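Local coordinates for dihydropyrimidine amidohydrolase (Dictyostelium discoideum, PDB 2FTW), which catalyses the reversible, zinc-dependent hydrolytic ring opening of dihydropyrimidines, the second step of reductive pyrimidine degradation, at residues Y244-V256 against M296-L310. Numbering follows the deposited sequence. Where two conformers were deposited one is given.
Sequences YIVHVQSIGAADV and MGPPIRPDPRTKGVL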
loop_
_atom_site.group_PDB
_atom_site.type_symbol
_atom_site.label_atom_id
_atom_site.label_comp_id
_atom_site.label_asym_id
_atom_site.label_seq_id
_atom_site.Cartn_x
_atom_site.Cartn_y
_atom_site.Cartn_z
ATOM N N TYR A 244 20.155 -0.264 -10.715
ATOM C CA TYR A 244 19.605 0.939 -11.400
ATOM C C TYR A 244 18.683 0.480 -12.515
ATOM O O TYR A 244 19.122 -0.185 -13.448
ATOM C CB TYR A 244 20.772 1.773 -11.940
ATOM C CG TYR A 244 20.476 3.084 -12.696
ATOM C CD1 TYR A 244 20.036 3.064 -14.020
ATOM C CD2 TYR A 244 20.699 4.330 -12.109
ATOM C CE1 TYR A 244 19.785 4.252 -14.737
ATOM C CE2 TYR A 244 20.476 5.548 -12.834
ATOM C CZ TYR A 244 20.011 5.489 -14.150
ATOM O OH TYR A 244 19.777 6.650 -14.909
ATOM N N ILE A 245 17.398 0.796 -12.395
ATOM C CA ILE A 245 16.407 0.370 -13.367
ATOM C C ILE A 245 16.252 1.423 -14.487
ATOM O O ILE A 245 15.737 2.499 -14.262
ATOM C CB ILE A 245 15.028 0.115 -12.719
ATOM C CG1 ILE A 245 15.162 -0.681 -11.400
ATOM C CG2 ILE A 245 14.142 -0.604 -13.696
ATOM C CD1 ILE A 245 15.758 -2.078 -11.555
ATOM N N VAL A 246 16.699 1.074 -15.683
ATOM C CA VAL A 246 16.681 1.982 -16.834
ATOM C C VAL A 246 15.292 1.996 -17.462
ATOM O O VAL A 246 14.536 1.021 -17.335
ATOM C CB VAL A 246 17.739 1.588 -17.917
ATOM C CG1 VAL A 246 19.115 1.367 -17.303
ATOM C CG2 VAL A 246 17.306 0.362 -18.695
ATOM N N HIS A 247 14.990 3.076 -18.184
ATOM C CA HIS A 247 13.659 3.315 -18.762
ATOM C C HIS A 247 12.483 2.642 -18.029
ATOM O O HIS A 247 11.822 1.743 -18.554
ATOM C CB HIS A 247 13.620 3.003 -20.265
ATOM C CG HIS A 247 14.242 1.696 -20.648
ATOM N ND1 HIS A 247 13.838 0.491 -20.119
ATOM C CD2 HIS A 247 15.216 1.409 -21.543
ATOM C CE1 HIS A 247 14.560 -0.482 -20.648
ATOM N NE2 HIS A 247 15.399 0.048 -21.521
ATOM N N VAL A 248 12.225 3.119 -16.815
ATOM C CA VAL A 248 11.035 2.725 -16.069
ATOM C C VAL A 248 9.841 3.396 -16.750
ATOM O O VAL A 248 9.673 4.609 -16.656
ATOM C CB VAL A 248 11.152 3.142 -14.592
ATOM C CG1 VAL A 248 9.884 2.815 -13.815
ATOM C CG2 VAL A 248 12.351 2.457 -13.953
ATOM N N GLN A 249 9.035 2.601 -17.460
ATOM C CA GLN A 249 7.974 3.126 -18.337
ATOM C C GLN A 249 6.567 3.001 -17.742
ATOM O O GLN A 249 5.615 3.581 -18.277
ATOM C CB GLN A 249 7.995 2.385 -19.684
ATOM C CG GLN A 249 9.178 2.689 -20.586
ATOM C CD GLN A 249 8.918 3.845 -21.516
ATOM O OE1 GLN A 249 9.063 5.004 -21.127
ATOM N NE2 GLN A 249 8.498 3.536 -22.752
ATOM N N SER A 250 6.430 2.251 -16.648
ATOM C CA SER A 250 5.109 1.890 -16.145
ATOM C C SER A 250 4.856 2.175 -14.649
ATOM O O SER A 250 5.773 2.214 -13.831
ATOM C CB SER A 250 4.856 0.407 -16.447
ATOM O OG SER A 250 5.290 -0.438 -15.387
ATOM N N ILE A 251 3.582 2.353 -14.323
ATOM C CA ILE A 251 3.115 2.529 -12.942
ATOM C C ILE A 251 3.539 1.343 -12.084
ATOM O O ILE A 251 4.117 1.509 -11.009
ATOM C CB ILE A 251 1.552 2.667 -12.879
ATOM C CG1 ILE A 251 1.112 4.036 -13.404
ATOM C CG2 ILE A 251 1.025 2.462 -11.451
ATOM C CD1 ILE A 251 -0.383 4.196 -13.601
ATOM N N GLY A 252 3.223 0.144 -12.570
ATOM C CA GLY A 252 3.539 -1.097 -11.860
ATOM C C GLY A 252 4.998 -1.230 -11.464
ATOM O O GLY A 252 5.309 -1.603 -10.332
ATOM N N ALA A 253 5.893 -0.926 -12.406
ATOM C CA ALA A 253 7.330 -1.019 -12.171
ATOM C C ALA A 253 7.788 0.081 -11.224
ATOM O O ALA A 253 8.636 -0.146 -10.358
ATOM C CB ALA A 253 8.094 -0.953 -13.500
ATOM N N ALA A 254 7.207 1.270 -11.368
ATOM C CA ALA A 254 7.491 2.379 -10.438
ATOM C C ALA A 254 7.079 2.053 -8.999
ATOM O O ALA A 254 7.833 2.342 -8.042
ATOM C CB ALA A 254 6.823 3.627 -10.898
ATOM N N ASP A 255 5.903 1.446 -8.858
ATOM C CA ASP A 255 5.389 0.985 -7.563
ATOM C C ASP A 255 6.297 -0.040 -6.916
ATOM O O ASP A 255 6.509 0.005 -5.708
ATOM C CB ASP A 255 4.004 0.322 -7.705
ATOM C CG ASP A 255 2.878 1.308 -8.073
ATOM O OD1 ASP A 255 3.061 2.552 -7.962
ATOM O OD2 ASP A 255 1.796 0.804 -8.486
ATOM N N VAL A 256 6.774 -1.006 -7.696
ATOM C CA VAL A 256 7.731 -2.003 -7.185
ATOM C C VAL A 256 8.985 -1.347 -6.604
ATOM O O VAL A 256 9.441 -1.713 -5.523
ATOM C CB VAL A 256 8.129 -3.041 -8.278
ATOM C CG1 VAL A 256 9.412 -3.737 -7.925
ATOM C CG2 VAL A 256 7.016 -4.057 -8.486
ATOM N N MET A 296 9.042 1.455 -29.103
ATOM C CA MET A 296 10.300 1.269 -28.402
ATOM C C MET A 296 10.053 0.187 -27.351
ATOM O O MET A 296 8.922 -0.267 -27.190
ATOM C CB MET A 296 10.746 2.570 -27.737
ATOM C CG MET A 296 9.810 3.107 -26.668
ATOM S SD MET A 296 10.631 4.269 -25.560
ATOM C CE MET A 296 11.583 3.179 -24.495
ATOM N N GLY A 297 11.096 -0.205 -26.630
ATOM C CA GLY A 297 10.975 -1.258 -25.626
ATOM C C GLY A 297 11.653 -0.872 -24.327
ATOM O O GLY A 297 12.808 -0.436 -24.349
ATOM N N PRO A 298 10.940 -1.004 -23.191
ATOM C CA PRO A 298 9.521 -1.352 -23.100
ATOM C C PRO A 298 8.629 -0.326 -23.795
ATOM O O PRO A 298 9.035 0.824 -23.966
ATOM C CB PRO A 298 9.236 -1.365 -21.592
ATOM C CG PRO A 298 10.447 -0.782 -20.934
ATOM C CD PRO A 298 11.574 -0.869 -21.869
ATOM N N PRO A 299 7.417 -0.739 -24.203
ATOM C CA PRO A 299 6.549 0.221 -24.874
ATOM C C PRO A 299 6.110 1.377 -23.975
ATOM O O PRO A 299 6.068 1.238 -22.743
ATOM C CB PRO A 299 5.325 -0.616 -25.295
ATOM C CG PRO A 299 5.672 -2.040 -25.048
ATOM C CD PRO A 299 6.794 -2.066 -24.067
ATOM N N ILE A 300 5.800 2.505 -24.611
ATOM C CA ILE A 300 5.089 3.611 -23.963
ATOM C C ILE A 300 3.673 3.125 -23.630
ATOM O O ILE A 300 3.014 2.473 -24.453
ATOM C CB ILE A 300 5.042 4.897 -24.859
ATOM C CG1 ILE A 300 6.452 5.325 -25.282
ATOM C CG2 ILE A 300 4.400 6.044 -24.098
ATOM C CD1 ILE A 300 6.487 6.291 -26.492
ATOM N N ARG A 301 3.218 3.407 -22.414
ATOM C CA ARG A 301 2.040 2.728 -21.884
ATOM C C ARG A 301 0.767 3.457 -22.263
ATOM O O ARG A 301 0.732 4.685 -22.211
ATOM C CB ARG A 301 2.139 2.567 -20.359
ATOM C CG ARG A 301 3.377 1.764 -19.898
ATOM C CD ARG A 301 3.419 0.407 -20.580
ATOM N NE ARG A 301 4.558 -0.422 -20.218
ATOM C CZ ARG A 301 4.801 -1.619 -20.754
ATOM N NH1 ARG A 301 5.857 -2.314 -20.369
ATOM N NH2 ARG A 301 3.981 -2.129 -21.681
ATOM N N PRO A 302 -0.276 2.705 -22.676
ATOM C CA PRO A 302 -1.533 3.337 -23.043
ATOM C C PRO A 302 -2.385 3.805 -21.866
ATOM O O PRO A 302 -3.269 4.629 -22.088
ATOM C CB PRO A 302 -2.248 2.256 -23.866
ATOM C CG PRO A 302 -1.724 0.978 -23.377
ATOM C CD PRO A 302 -0.316 1.246 -22.882
ATOM N N ASP A 303 -2.141 3.307 -20.644
ATOM C CA ASP A 303 -2.806 3.856 -19.441
ATOM C C ASP A 303 -2.531 5.367 -19.324
ATOM O O ASP A 303 -1.387 5.754 -19.104
ATOM C CB ASP A 303 -2.334 3.142 -18.159
ATOM C CG ASP A 303 -2.945 3.737 -16.884
ATOM O OD1 ASP A 303 -3.568 4.824 -16.946
ATOM O OD2 ASP A 303 -2.794 3.126 -15.798
ATOM N N PRO A 304 -3.588 6.213 -19.438
ATOM C CA PRO A 304 -3.472 7.679 -19.432
ATOM C C PRO A 304 -2.879 8.297 -18.166
ATOM O O PRO A 304 -2.262 9.368 -18.237
ATOM C CB PRO A 304 -4.925 8.151 -19.591
ATOM C CG PRO A 304 -5.652 6.982 -20.171
ATOM C CD PRO A 304 -5.005 5.796 -19.562
ATOM N N ARG A 305 -3.068 7.648 -17.016
ATOM C CA ARG A 305 -2.556 8.251 -15.785
ATOM C C ARG A 305 -1.049 8.000 -15.582
ATOM O O ARG A 305 -0.453 8.508 -14.631
ATOM C CB ARG A 305 -3.412 7.866 -14.568
ATOM C CG ARG A 305 -3.407 6.409 -14.169
ATOM C CD ARG A 305 -4.429 6.160 -13.070
ATOM N NE ARG A 305 -4.201 7.016 -11.908
ATOM C CZ ARG A 305 -3.310 6.775 -10.948
ATOM N NH1 ARG A 305 -2.538 5.696 -10.989
ATOM N NH2 ARG A 305 -3.183 7.633 -9.943
ATOM N N THR A 306 -0.431 7.291 -16.520
ATOM C CA THR A 306 0.954 6.882 -16.405
ATOM C C THR A 306 1.982 7.998 -16.213
ATOM O O THR A 306 2.792 7.945 -15.285
ATOM C CB THR A 306 1.385 6.039 -17.620
ATOM O OG1 THR A 306 0.622 4.836 -17.655
ATOM C CG2 THR A 306 2.861 5.679 -17.534
ATOM N N LYS A 307 1.967 8.996 -17.093
ATOM C CA LYS A 307 3.031 9.996 -17.061
ATOM C C LYS A 307 2.976 10.886 -15.829
ATOM O O LYS A 307 4.023 11.298 -15.313
ATOM C CB LYS A 307 3.068 10.823 -18.360
ATOM C CG LYS A 307 2.046 11.900 -18.517
ATOM C CD LYS A 307 2.124 12.454 -19.949
ATOM C CE LYS A 307 1.103 13.561 -20.183
ATOM N NZ LYS A 307 1.311 14.214 -21.515
ATOM N N GLY A 308 1.766 11.175 -15.358
ATOM C CA GLY A 308 1.568 11.937 -14.128
ATOM C C GLY A 308 2.100 11.198 -12.909
ATOM O O GLY A 308 2.719 11.803 -12.029
ATOM N N VAL A 309 1.860 9.895 -12.855
ATOM C CA VAL A 309 2.320 9.058 -11.736
ATOM C C VAL A 309 3.833 8.888 -11.748
ATOM O O VAL A 309 4.460 8.910 -10.702
ATOM C CB VAL A 309 1.628 7.667 -11.754
ATOM C CG1 VAL A 309 2.269 6.692 -10.748
ATOM C CG2 VAL A 309 0.149 7.815 -11.455
ATOM N N LEU A 310 4.410 8.718 -12.933
ATOM C CA LEU A 310 5.863 8.706 -13.086
ATOM C C LEU A 310 6.496 10.014 -12.555
ATOM O O LEU A 310 7.540 9.966 -11.888
ATOM C CB LEU A 310 6.264 8.451 -14.546
ATOM C CG LEU A 310 6.010 7.034 -15.091
ATOM C CD1 LEU A 310 6.530 6.924 -16.506
ATOM C CD2 LEU A 310 6.644 5.922 -14.227
HETATM O O HOH W 1 5.104 4.848 -20.533
HETATM O O HOH W 2 1.865 2.168 -16.632
#
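Gln249 reaches toward the loop Met296-Ile300. Gln249 CB lies 3.8 Å from Pro299 O. Gln249 CG then rests on the Pro298 ring, 3.7 Å from Pro298 CG, and the chain bends there (chi2 -90°), which turns the amide toward the 296-300 backbone. Gln249 CD passes Met296 CE at 4.1 Å, while Met296 comes in from the opposite direction to put SD and CE against the amide nitrogen. At the tip, Gln249 NE2 donates to Pro298 O (3.0 Å, N-H...O angle 153°), approaching from above the carbonyl plane. This bond ties a buried amide to the chain beside the cis peptide bond preceding Pro298.

Two residues earlier stands His247, a ligand of the second zinc together with His191. Pro298 CD lies over one face of its imidazole, 3.2 Å from His247 ND1, so the same proline packs against both side chains. The Gln249 backbone is held too: a water donates to Gln249 O at 2.6 Å and accepts from Arg301 N. Arg301 sends its guanidinium on to salt bridges with Glu217 and Glu225.

Farther along, Ile251 CG1 meets Val309 CG1, and Ala254 CB meets Leu310 CD2 at 4.0 Å. The segments 251-256 and 306-310, the first turns of helices 251-262 and 306-316, run nearly parallel (18°), with axes 10.1 Å apart at closest approach. Within the (beta-alpha)8 barrel, the metal-bearing loop after strand 243-245 runs into helix 251-262, with helix 223-239 packing on Ser250 and Ala253 and helix 273-277 touching Ile300 and Leu310.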